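PDB 4GL3: putative glucoamylase from Bacteroides uniformis, which probably hydrolyses glycosidic bonds to release glucose from starch-like saccharides, as a glucoamylase would. Local coordinates for residues L259-Y271 / G409-N421. Sequence-based numbering, arbitrary orientation.
Sequences LDPRGLKDRYADY and GLRRLGFTSPYLN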
loop_
_atom_site.group_PDB
_atom_site.type_symbol
_atom_site.label_atom_id
_atom_site.label_comp_id
_atom_site.label_asym_id
_atom_site.label_seq_id
_atom_site.Cartn_x
_atom_site.Cartn_y
_atom_site.Cartn_z
ATOM N N LEU A 259 -6.047 7.310 2.457
ATOM C CA LEU A 259 -7.110 7.323 3.449
ATOM C C LEU A 259 -6.468 7.512 4.845
ATOM O O LEU A 259 -5.729 6.644 5.341
ATOM C CB LEU A 259 -7.892 6.014 3.341
ATOM C CG LEU A 259 -9.147 5.788 4.126
ATOM C CD1 LEU A 259 -10.206 6.786 3.698
ATOM C CD2 LEU A 259 -9.658 4.360 3.872
ATOM N N ASP A 260 -6.709 8.673 5.438
ATOM C CA ASP A 260 -6.197 9.006 6.750
ATOM C C ASP A 260 -7.073 8.349 7.830
ATOM O O ASP A 260 -8.223 8.746 8.025
ATOM C CB ASP A 260 -6.196 10.548 6.915
ATOM C CG ASP A 260 -5.446 11.045 8.152
ATOM O OD1 ASP A 260 -5.121 10.261 9.067
ATOM O OD2 ASP A 260 -5.198 12.275 8.203
ATOM N N PRO A 261 -6.512 7.395 8.594
ATOM C CA PRO A 261 -7.285 6.753 9.671
ATOM C C PRO A 261 -7.453 7.555 10.938
ATOM O O PRO A 261 -8.267 7.143 11.795
ATOM C CB PRO A 261 -6.485 5.485 9.973
ATOM C CG PRO A 261 -5.088 5.881 9.698
ATOM C CD PRO A 261 -5.124 6.911 8.571
ATOM N N ARG A 262 -6.755 8.693 11.069
ATOM C CA ARG A 262 -6.863 9.503 12.271
ATOM C C ARG A 262 -8.241 10.198 12.358
ATOM O O ARG A 262 -8.641 10.941 11.457
ATOM C CB ARG A 262 -5.718 10.527 12.316
ATOM C CG ARG A 262 -4.329 9.866 12.322
ATOM C CD ARG A 262 -3.205 10.891 12.232
ATOM N NE ARG A 262 -3.408 11.674 11.013
ATOM C CZ ARG A 262 -2.911 12.886 10.793
ATOM N NH1 ARG A 262 -2.128 13.476 11.677
ATOM N NH2 ARG A 262 -3.171 13.508 9.659
ATOM N N GLY A 263 -8.978 9.910 13.422
ATOM C CA GLY A 263 -10.345 10.397 13.609
ATOM C C GLY A 263 -11.340 9.741 12.652
ATOM O O GLY A 263 -12.497 10.157 12.593
ATOM N N LEU A 264 -10.908 8.721 11.907
ATOM C CA LEU A 264 -11.803 8.001 10.985
ATOM C C LEU A 264 -12.613 6.931 11.705
ATOM O O LEU A 264 -12.047 6.093 12.385
ATOM C CB LEU A 264 -10.992 7.381 9.854
ATOM C CG LEU A 264 -11.790 6.825 8.652
ATOM C CD1 LEU A 264 -12.411 7.972 7.860
ATOM C CD2 LEU A 264 -10.845 5.941 7.809
ATOM N N LYS A 265 -13.944 6.976 11.559
ATOM C CA LYS A 265 -14.853 6.080 12.274
ATOM C C LYS A 265 -16.022 5.691 11.375
ATOM O O LYS A 265 -16.582 6.551 10.706
ATOM C CB LYS A 265 -15.449 6.756 13.513
ATOM C CG LYS A 265 -14.455 7.206 14.597
ATOM C CD LYS A 265 -15.237 7.626 15.857
ATOM C CE LYS A 265 -14.391 7.855 17.103
ATOM N NZ LYS A 265 -13.403 8.937 16.881
ATOM N N ASP A 266 -16.412 4.418 11.370
ATOM C CA ASP A 266 -17.690 4.010 10.749
ATOM C C ASP A 266 -18.443 3.275 11.836
ATOM O O ASP A 266 -18.046 3.353 13.014
ATOM C CB ASP A 266 -17.496 3.212 9.457
ATOM C CG ASP A 266 -16.836 1.860 9.671
ATOM O OD1 ASP A 266 -16.586 1.481 10.841
ATOM O OD2 ASP A 266 -16.511 1.212 8.654
ATOM N N ARG A 267 -19.529 2.585 11.495
ATOM C CA ARG A 267 -20.322 1.933 12.542
ATOM C C ARG A 267 -19.601 0.723 13.134
ATOM O O ARG A 267 -20.057 0.219 14.072
ATOM C CB ARG A 267 -21.726 1.532 12.038
ATOM C CG ARG A 267 -21.760 0.377 11.049
ATOM C CD ARG A 267 -23.195 -0.101 10.759
ATOM N NE ARG A 267 -23.854 0.760 9.773
ATOM C CZ ARG A 267 -24.853 0.390 8.948
ATOM N NH1 ARG A 267 -25.351 -0.850 8.943
ATOM N NH2 ARG A 267 -25.365 1.271 8.088
ATOM N N TYR A 268 -18.515 0.250 12.543
ATOM C CA TYR A 268 -17.815 -0.935 12.999
ATOM C C TYR A 268 -16.571 -0.600 13.813
ATOM O O TYR A 268 -16.273 -1.316 14.725
ATOM C CB TYR A 268 -17.389 -1.807 11.801
ATOM C CG TYR A 268 -18.570 -2.108 10.890
ATOM C CD1 TYR A 268 -19.623 -2.888 11.334
ATOM C CD2 TYR A 268 -18.655 -1.567 9.630
ATOM C CE1 TYR A 268 -20.736 -3.123 10.533
ATOM C CE2 TYR A 268 -19.751 -1.811 8.824
ATOM C CZ TYR A 268 -20.795 -2.555 9.294
ATOM O OH TYR A 268 -21.879 -2.781 8.494
ATOM N N ALA A 269 -15.821 0.439 13.477
ATOM C CA ALA A 269 -14.586 0.692 14.213
ATOM C C ALA A 269 -14.130 2.149 14.212
ATOM O O ALA A 269 -14.539 2.977 13.358
ATOM C CB ALA A 269 -13.451 -0.175 13.682
ATOM N N ASP A 270 -13.269 2.427 15.187
ATOM C CA ASP A 270 -12.413 3.619 15.204
ATOM C C ASP A 270 -11.105 3.190 14.573
ATOM O O ASP A 270 -10.348 2.397 15.147
ATOM C CB ASP A 270 -12.232 4.085 16.643
ATOM C CG ASP A 270 -11.213 5.199 16.800
ATOM O OD1 ASP A 270 -10.370 5.433 15.927
ATOM O OD2 ASP A 270 -11.252 5.830 17.850
ATOM N N TYR A 271 -10.850 3.688 13.372
ATOM C CA TYR A 271 -9.740 3.166 12.579
ATOM C C TYR A 271 -8.391 3.591 13.106
ATOM O O TYR A 271 -7.408 2.879 12.917
ATOM C CB TYR A 271 -9.910 3.457 11.094
ATOM C CG TYR A 271 -11.014 2.572 10.556
ATOM C CD1 TYR A 271 -10.771 1.245 10.241
ATOM C CD2 TYR A 271 -12.332 3.029 10.472
ATOM C CE1 TYR A 271 -11.797 0.396 9.827
ATOM C CE2 TYR A 271 -13.357 2.191 10.039
ATOM C CZ TYR A 271 -13.083 0.871 9.730
ATOM O OH TYR A 271 -14.110 0.030 9.331
ATOM N N GLY A 409 -18.053 9.361 -1.109
ATOM C CA GLY A 409 -18.031 7.940 -0.803
ATOM C C GLY A 409 -18.019 7.612 0.692
ATOM O O GLY A 409 -18.801 6.755 1.171
ATOM N N LEU A 410 -17.155 8.287 1.427
ATOM C CA LEU A 410 -17.052 8.055 2.870
ATOM C C LEU A 410 -18.363 8.397 3.539
ATOM O O LEU A 410 -18.797 7.665 4.411
ATOM C CB LEU A 410 -15.916 8.863 3.467
ATOM C CG LEU A 410 -14.491 8.428 3.136
ATOM C CD1 LEU A 410 -13.478 9.484 3.620
ATOM C CD2 LEU A 410 -14.178 7.064 3.751
ATOM N N ARG A 411 -19.004 9.501 3.153
ATOM C CA ARG A 411 -20.304 9.843 3.723
ATOM C C ARG A 411 -21.360 8.788 3.413
ATOM O O ARG A 411 -22.111 8.411 4.287
ATOM C CB ARG A 411 -20.815 11.200 3.238
ATOM C CG ARG A 411 -20.177 12.364 3.940
ATOM C CD ARG A 411 -21.078 13.585 3.903
ATOM N NE ARG A 411 -20.271 14.785 3.991
ATOM C CZ ARG A 411 -19.950 15.377 5.128
ATOM N NH1 ARG A 411 -20.387 14.895 6.288
ATOM N NH2 ARG A 411 -19.192 16.463 5.096
ATOM N N ARG A 412 -21.410 8.302 2.164
ATOM C CA ARG A 412 -22.382 7.265 1.781
ATOM C C ARG A 412 -22.250 6.041 2.689
ATOM O O ARG A 412 -23.251 5.450 3.046
ATOM C CB ARG A 412 -22.194 6.807 0.305
ATOM C CG ARG A 412 -22.639 7.820 -0.699
ATOM C CD ARG A 412 -22.557 7.267 -2.107
ATOM N NE ARG A 412 -23.578 6.248 -2.326
ATOM C CZ ARG A 412 -23.367 5.044 -2.831
ATOM N NH1 ARG A 412 -22.172 4.660 -3.230
ATOM N NH2 ARG A 412 -24.375 4.202 -2.935
ATOM N N LEU A 413 -21.017 5.674 3.054
ATOM C CA LEU A 413 -20.771 4.507 3.851
ATOM C C LEU A 413 -20.911 4.765 5.352
ATOM O O LEU A 413 -20.736 3.856 6.118
ATOM C CB LEU A 413 -19.415 3.891 3.527
ATOM C CG LEU A 413 -19.259 3.344 2.119
ATOM C CD1 LEU A 413 -17.885 2.717 1.946
ATOM C CD2 LEU A 413 -20.408 2.399 1.770
ATOM N N GLY A 414 -21.270 5.985 5.759
ATOM C CA GLY A 414 -21.540 6.276 7.141
ATOM C C GLY A 414 -20.323 6.711 7.930
ATOM O O GLY A 414 -20.365 6.729 9.142
ATOM N N PHE A 415 -19.242 7.097 7.283
ATOM C CA PHE A 415 -18.039 7.488 8.055
ATOM C C PHE A 415 -18.165 8.889 8.625
ATOM O O PHE A 415 -18.845 9.716 8.042
ATOM C CB PHE A 415 -16.795 7.508 7.206
ATOM C CG PHE A 415 -16.227 6.166 6.919
ATOM C CD1 PHE A 415 -16.767 5.375 5.915
ATOM C CD2 PHE A 415 -15.176 5.685 7.653
ATOM C CE1 PHE A 415 -16.214 4.136 5.625
ATOM C CE2 PHE A 415 -14.642 4.456 7.397
ATOM C CZ PHE A 415 -15.157 3.676 6.362
ATOM N N THR A 416 -17.514 9.128 9.772
ATOM C CA THR A 416 -17.205 10.481 10.259
ATOM C C THR A 416 -15.659 10.621 10.247
ATOM O O THR A 416 -14.901 9.618 10.316
ATOM C CB THR A 416 -17.737 10.732 11.676
ATOM O OG1 THR A 416 -17.219 9.702 12.513
ATOM C CG2 THR A 416 -19.302 10.722 11.743
ATOM N N SER A 417 -15.191 11.857 10.095
ATOM C CA SER A 417 -13.739 12.153 9.996
ATOM C C SER A 417 -13.569 13.666 10.209
ATOM O O SER A 417 -14.474 14.440 9.881
ATOM C CB SER A 417 -13.208 11.743 8.607
ATOM O OG SER A 417 -11.882 12.215 8.362
ATOM N N PRO A 418 -12.423 14.098 10.736
ATOM C CA PRO A 418 -12.203 15.546 10.783
ATOM C C PRO A 418 -12.172 16.203 9.400
ATOM O O PRO A 418 -12.358 17.402 9.307
ATOM C CB PRO A 418 -10.845 15.700 11.469
ATOM C CG PRO A 418 -10.212 14.357 11.473
ATOM C CD PRO A 418 -11.304 13.329 11.308
ATOM N N TYR A 419 -11.965 15.433 8.335
ATOM C CA TYR A 419 -12.000 15.979 6.964
ATOM C C TYR A 419 -13.415 16.219 6.435
ATOM O O TYR A 419 -13.580 16.894 5.423
ATOM C CB TYR A 419 -11.313 15.029 5.995
ATOM C CG TYR A 419 -9.831 14.894 6.181
ATOM C CD1 TYR A 419 -9.314 13.936 7.044
ATOM C CD2 TYR A 419 -8.930 15.726 5.484
ATOM C CE1 TYR A 419 -7.950 13.794 7.211
ATOM C CE2 TYR A 419 -7.557 15.586 5.640
ATOM C CZ TYR A 419 -7.079 14.609 6.498
ATOM O OH TYR A 419 -5.740 14.409 6.671
ATOM N N LEU A 420 -14.419 15.652 7.103
ATOM C CA LEU A 420 -15.799 15.710 6.650
ATOM C C LEU A 420 -16.601 16.705 7.523
ATOM O O LEU A 420 -16.878 16.423 8.692
ATOM C CB LEU A 420 -16.415 14.309 6.675
ATOM C CG LEU A 420 -15.748 13.204 5.842
ATOM C CD1 LEU A 420 -16.396 11.864 6.139
ATOM C CD2 LEU A 420 -15.799 13.514 4.359
ATOM N N ASN A 421 -16.879 17.879 6.928
ATOM C CA ASN A 421 -17.833 18.973 7.358
ATOM C C ASN A 421 -17.173 20.342 7.401
ATOM O O ASN A 421 -16.134 20.493 8.026
ATOM C CB ASN A 421 -18.593 18.721 8.678
ATOM C CG ASN A 421 -19.933 18.029 8.457
ATOM O OD1 ASN A 421 -20.020 17.051 7.717
ATOM N ND2 ASN A 421 -20.985 18.543 9.082
HETATM O O HOH W 1 -9.720 10.953 8.967
HETATM O O HOH W 2 -15.054 10.803 13.522
HETATM O O HOH W 3 -20.795 2.863 8.813
#
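The backbones of K265 and T416 clasp each other as an antiparallel hydrogen-bonded pair, T416 N giving to K265 O at 2.9 Å and K265 N to T416 O at 3.1 Å. Beside this bridge F415 turns its ring inward: D266 CB lies 3.8 Å from the ring centroid, almost on the normal, in a CH-pi contact, while L410 CD2 lies over the rim of the opposite face. With L264 CD1 alongside, 3.6 Å from F415 CD2, a flat apolar ring suits this slot between two aliphatic groups. D266 also works at its polar end, where OD2 accepts from Y271 OH and bonds Y216 OH, and OD1 gathers the backbone N of Y268 and A269, fixing the bend that follows.

At the other end Y419 OH donates over 2.7 Å to D260 OD2, which receives it on its anti lone pair, away from OD1. With CG anti to the backbone N (chi1 -169°), D260 meets R262 in a side-on salt bridge, NE to OD1 and NH2 to OD2; R262 N also donates to OD1 from above the carboxylate plane, closing an Asx turn. If D260 were an alanine, the Y419 hydroxyl would probably lose its acceptor and the R262 guanidinium its carboxylate mate. Water 1 links S417 OG to D260 O and R262 O. At G263 a CB would clash with P418 CD. The backbone link is a single beta bridge, flanked by a helix ending in a Schellman motif, where positive phi suits G414; it joins the C-terminal tail to the loop before helix 271-288.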